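Local structure of mandelate racemase/muconate lactonizing enzyme family protein (Bradyrhizobium sp. ORS 278, 3TOY) at residues 145-150 and 330-335; 152-157 and 361-366. The protein is of unknown specific function but belongs to the mandelate racemase/muconate lactonizing enzyme family, with an N-terminal domain and an enolase-type C-terminal barrel domain. All blocks are in the same frame, centred on the assembly; numbering follows the deposited sequence.

Contact 1 of 2, residues 145-150 and 330-335; sequences PVVELL and VLPVTP. With P4C (O-acetaldehydyl-hexaethylene glycol), chain H.
V147 meets the puckered ring of P332 with one methyl. CG2 lies 3.6 Å from P332 CB and 3.8 Å from P332 CG, on the CB-CG edge of the ring. The two side chains cross at about a right angle. The flat group here is the carbonyl of V330. Its oxygen takes two donors from opposite faces of its plane: V333 N at 3.1 Å and the hydroxyl OG1 of T334 at 2.8 Å. The hydroxyl stands well above the plane, 47° out of it. W304 NE1 in turn donates to T334 OG1. The bonds to V330 O tie T334 and V333 back to V330 in the turn after helix 324-330.

V147 has chi1 of 63°. This places CG1 between the backbone N and the carbonyl carbon, and CG2 beside the carbonyl carbon, facing P332. L150 packs with two parts of its side chain. CD1 touches V330 CG1 at 4.0 Å, and CB lies 4.2 Å from V333 CG1. The same V333 methyl also sits near the backbone oxygen of L150.

The contact joins the short helix 146-149, within the N-terminal family region, to the loop before strand 340-342 of the enolase-type barrel. It is apolar and buried between the segments. H329 ND1 and V147 N form a hydrogen bond beside it. L305 of helix 300-314 and W135 of helix 122-142 also pack on L150.

L150 and V333 line a pocket for a bound o-acetaldehydyl-hexaethylene glycol. The other methyl of L150, CD2, approaches C9 of this ligand at 3.9 Å. V333 O lies 3.4 Å from its C3. V104 of the second subunit packs on V333, which puts this pocket wall near the subunit interface.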
# COMPACT_ATOMS: atom_id res chain seq x y z
N PRO A 145 41.30 -21.48 10.87
CA PRO A 145 40.60 -20.23 11.14
C PRO A 145 39.08 -20.46 11.05
O PRO A 145 38.61 -21.30 10.27
CB PRO A 145 41.06 -19.31 10.00
CG PRO A 145 41.56 -20.21 8.92
CD PRO A 145 42.11 -21.43 9.65
N VAL A 146 38.31 -19.73 11.84
CA VAL A 146 36.84 -19.87 11.76
C VAL A 146 36.34 -19.72 10.33
O VAL A 146 35.44 -20.45 9.91
CB VAL A 146 36.12 -18.88 12.69
CG1 VAL A 146 34.58 -18.89 12.42
CG2 VAL A 146 36.42 -19.21 14.16
N VAL A 147 36.89 -18.78 9.56
CA VAL A 147 36.40 -18.57 8.18
C VAL A 147 36.42 -19.86 7.35
O VAL A 147 35.49 -20.13 6.60
CB VAL A 147 37.14 -17.41 7.45
CG1 VAL A 147 38.62 -17.71 7.30
CG2 VAL A 147 36.49 -17.11 6.06
N GLU A 148 37.47 -20.68 7.48
CA GLU A 148 37.46 -21.99 6.78
C GLU A 148 36.42 -22.96 7.31
O GLU A 148 35.85 -23.74 6.54
CB GLU A 148 38.86 -22.63 6.82
CG GLU A 148 39.84 -21.86 5.95
CD GLU A 148 41.28 -22.34 6.09
OE1 GLU A 148 41.50 -23.40 6.74
OE2 GLU A 148 42.17 -21.66 5.55
N LEU A 149 36.13 -22.92 8.61
CA LEU A 149 35.08 -23.76 9.14
C LEU A 149 33.75 -23.41 8.47
O LEU A 149 32.92 -24.28 8.23
CB LEU A 149 34.94 -23.57 10.65
CG LEU A 149 36.09 -24.02 11.55
CD1 LEU A 149 35.59 -24.00 12.97
CD2 LEU A 149 36.55 -25.41 11.15
N LEU A 150 33.58 -22.12 8.17
CA LEU A 150 32.34 -21.60 7.59
C LEU A 150 32.22 -21.80 6.07
O LEU A 150 31.25 -21.34 5.44
CB LEU A 150 32.19 -20.12 7.95
CG LEU A 150 32.15 -19.84 9.46
CD1 LEU A 150 32.13 -18.33 9.75
CD2 LEU A 150 30.99 -20.57 10.14
N VAL A 330 33.97 -13.52 9.23
CA VAL A 330 32.60 -13.70 8.71
C VAL A 330 32.32 -12.93 7.41
O VAL A 330 31.52 -13.39 6.59
CB VAL A 330 31.50 -13.39 9.77
CG1 VAL A 330 31.41 -14.54 10.80
CG2 VAL A 330 31.73 -12.04 10.43
N LEU A 331 32.98 -11.80 7.19
CA LEU A 331 32.79 -11.07 5.92
C LEU A 331 33.05 -11.91 4.66
O LEU A 331 32.33 -11.80 3.66
CB LEU A 331 33.54 -9.74 5.94
CG LEU A 331 32.77 -8.71 6.75
CD1 LEU A 331 33.66 -7.54 7.19
CD2 LEU A 331 31.56 -8.18 5.93
N PRO A 332 34.08 -12.79 4.69
CA PRO A 332 34.33 -13.59 3.50
C PRO A 332 33.22 -14.56 3.11
O PRO A 332 33.22 -15.05 1.98
CB PRO A 332 35.62 -14.37 3.85
CG PRO A 332 36.30 -13.48 4.87
CD PRO A 332 35.15 -12.95 5.70
N VAL A 333 32.29 -14.86 4.02
CA VAL A 333 31.18 -15.76 3.69
C VAL A 333 29.83 -15.02 3.66
O VAL A 333 28.77 -15.66 3.68
CB VAL A 333 31.12 -16.98 4.62
CG1 VAL A 333 32.40 -17.87 4.42
CG2 VAL A 333 30.96 -16.54 6.09
N THR A 334 29.90 -13.70 3.60
CA THR A 334 28.71 -12.84 3.64
C THR A 334 28.46 -12.43 2.18
O THR A 334 29.31 -11.77 1.57
CB THR A 334 28.98 -11.59 4.49
OG1 THR A 334 29.27 -11.99 5.84
CG2 THR A 334 27.77 -10.59 4.48
N PRO A 335 27.32 -12.87 1.61
CA PRO A 335 27.11 -12.64 0.19
C PRO A 335 27.26 -11.19 -0.21
O PRO A 335 27.82 -10.91 -1.28
CB PRO A 335 25.68 -13.12 -0.04
CG PRO A 335 25.50 -14.21 1.00
CD PRO A 335 26.24 -13.65 2.22
O1 P4C H . 24.09 -17.51 5.11
C2 P4C H . 25.38 -17.21 5.65
C3 P4C H . 26.48 -17.93 4.87
O4 P4C H . 26.73 -19.22 5.45
C5 P4C H . 28.11 -19.59 5.37
C6 P4C H . 28.35 -21.03 5.84
O7 P4C H . 28.26 -21.11 7.26
C8 P4C H . 28.03 -22.42 7.79
C9 P4C H . 27.60 -22.27 9.25
O10 P4C H . 26.21 -22.60 9.39
C11 P4C H . 25.61 -22.06 10.57
C12 P4C H . 24.09 -22.23 10.48
O13 P4C H . 23.51 -21.27 9.59
C14 P4C H . 22.09 -21.23 9.72
C15 P4C H . 21.49 -20.40 8.59
O16 P4C H . 21.46 -19.01 8.96

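Contact 2 of 2, residues 152-157 and 361-366; sequences GSARPI and VTAKGP
I157 and V361 form an antiparallel hydrogen-bonded pair. It lies where strand 360-361 runs beside the start of strand 157-162, a strand of the enolase-type barrel. Both residues use their backbone N and O. I157 N donates to V361 O at 2.8 Å, in a nearly straight bond. The donor stands 35° above the carbonyl plane. V361 N donates back to I157 O at 2.9 Å, closer to the carbonyl plane, 20° from it. V361 O also receives a CA-H...O contact from P156 CA.

Beyond this pair no direct backbone bond follows between the two segments. A water bridges the chains, which stay close. The water donates to R155 O at 2.7 Å and accepts from A363 N at 2.8 Å. Each of these backbone groups thereby has a partner.

P156 has no N-H to give. T362 OG1 lies 3.4 Å from P156 N and cannot bond to it. The hydroxyl instead sits alongside the proline ring, the two side chains pointing the same way. With chi1 of -62°, OG1 is beside the backbone N of T362, and CG2 turns toward the carbonyl of A154.

The guanidinium of R155 has S153 OG in its plane at the edge. S153 OG is hydrogen-bonded to D105 OD2 of the second subunit.

A328 of helix 324-330 packs on V361 and A363. A154 and A363 both pack on V147 of helix 146-149. A154 CB touches A363 CB at 4.0 Å and lies 3.6 Å from A363 O.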
# COMPACT_ATOMS: atom_id res chain seq x y z
N GLY A 152 34.38 -20.80 3.77
CA GLY A 152 35.02 -19.73 3.02
C GLY A 152 36.54 -19.80 3.11
O GLY A 152 37.11 -20.81 3.55
N SER A 153 37.20 -18.72 2.68
CA SER A 153 38.66 -18.62 2.75
C SER A 153 39.09 -17.29 3.34
O SER A 153 38.38 -16.29 3.26
CB SER A 153 39.28 -18.82 1.36
OG SER A 153 38.92 -17.78 0.45
N ALA A 154 40.28 -17.27 3.95
CA ALA A 154 40.79 -16.05 4.56
C ALA A 154 41.41 -15.22 3.47
O ALA A 154 42.47 -15.55 2.94
CB ALA A 154 41.85 -16.38 5.62
N ARG A 155 40.73 -14.15 3.12
CA ARG A 155 41.19 -13.28 2.06
C ARG A 155 40.98 -11.82 2.43
O ARG A 155 40.23 -11.50 3.35
CB ARG A 155 40.46 -13.61 0.78
CG ARG A 155 38.96 -13.55 0.90
CD ARG A 155 38.34 -14.34 -0.22
NE ARG A 155 36.89 -14.40 -0.09
CZ ARG A 155 36.10 -13.35 -0.26
NH1 ARG A 155 36.61 -12.16 -0.58
NH2 ARG A 155 34.79 -13.48 -0.11
N PRO A 156 41.69 -10.94 1.72
CA PRO A 156 41.73 -9.52 2.02
C PRO A 156 40.34 -8.92 1.84
O PRO A 156 39.73 -9.07 0.78
CB PRO A 156 42.71 -8.96 0.98
CG PRO A 156 43.51 -10.14 0.52
CD PRO A 156 42.57 -11.29 0.58
N ILE A 157 39.84 -8.27 2.89
CA ILE A 157 38.56 -7.56 2.85
C ILE A 157 38.81 -6.04 2.88
O ILE A 157 39.57 -5.55 3.71
CB ILE A 157 37.70 -7.91 4.10
CG1 ILE A 157 37.47 -9.42 4.21
CG2 ILE A 157 36.36 -7.13 4.05
CD1 ILE A 157 36.65 -10.02 3.06
N VAL A 361 42.03 -6.13 5.19
CA VAL A 361 42.28 -6.95 6.37
C VAL A 361 42.00 -8.41 6.06
O VAL A 361 40.99 -8.75 5.43
CB VAL A 361 41.45 -6.47 7.57
CG1 VAL A 361 41.45 -7.51 8.68
CG2 VAL A 361 41.94 -5.11 8.07
N THR A 362 42.91 -9.30 6.46
CA THR A 362 42.75 -10.74 6.20
C THR A 362 42.59 -11.51 7.52
O THR A 362 43.31 -11.25 8.48
CB THR A 362 43.97 -11.29 5.45
OG1 THR A 362 44.08 -10.63 4.18
CG2 THR A 362 43.83 -12.75 5.23
N ALA A 363 41.63 -12.44 7.57
CA ALA A 363 41.38 -13.22 8.78
C ALA A 363 42.64 -13.99 9.18
O ALA A 363 43.32 -14.53 8.32
CB ALA A 363 40.29 -14.22 8.55
N LYS A 364 42.88 -14.06 10.48
CA LYS A 364 44.00 -14.81 11.07
C LYS A 364 43.44 -15.87 11.99
O LYS A 364 42.56 -15.57 12.81
CB LYS A 364 44.87 -13.86 11.88
CG LYS A 364 46.15 -13.44 11.17
CD LYS A 364 45.90 -13.08 9.71
CE LYS A 364 47.20 -12.85 8.95
NZ LYS A 364 46.94 -12.41 7.56
N GLY A 365 43.93 -17.10 11.86
CA GLY A 365 43.54 -18.18 12.78
C GLY A 365 44.72 -18.58 13.67
O GLY A 365 45.69 -17.83 13.78
N PRO A 366 44.64 -19.74 14.32
CA PRO A 366 43.49 -20.65 14.32
C PRO A 366 42.35 -20.02 15.12
O PRO A 366 42.58 -19.07 15.87
CB PRO A 366 44.03 -21.88 15.07
CG PRO A 366 45.01 -21.32 16.01
CD PRO A 366 45.70 -20.21 15.24
O HOH W 1 39.57 -12.63 5.73

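The centres of contact 1 and contact 2 are 8 Å apart, and the two touch directly. Their segments alternate along the chain. A probable hydrogen bond links V147 O to G152 N at 3.1 Å, just after helix 146-149. A second, weak one joins R155 NH2 to P332 O, also at 3.1 Å. S153 O packs on P332 CB at 3.4 Å and on V147 CG2 at 3.5 Å, so residues of contact 2 meet the V147-P332 pair. A different o-acetaldehydyl-hexaethylene glycol molecule from the one at L150 and V333 lies about 7 Å from the side chain of I157. Both contacts reach the second subunit.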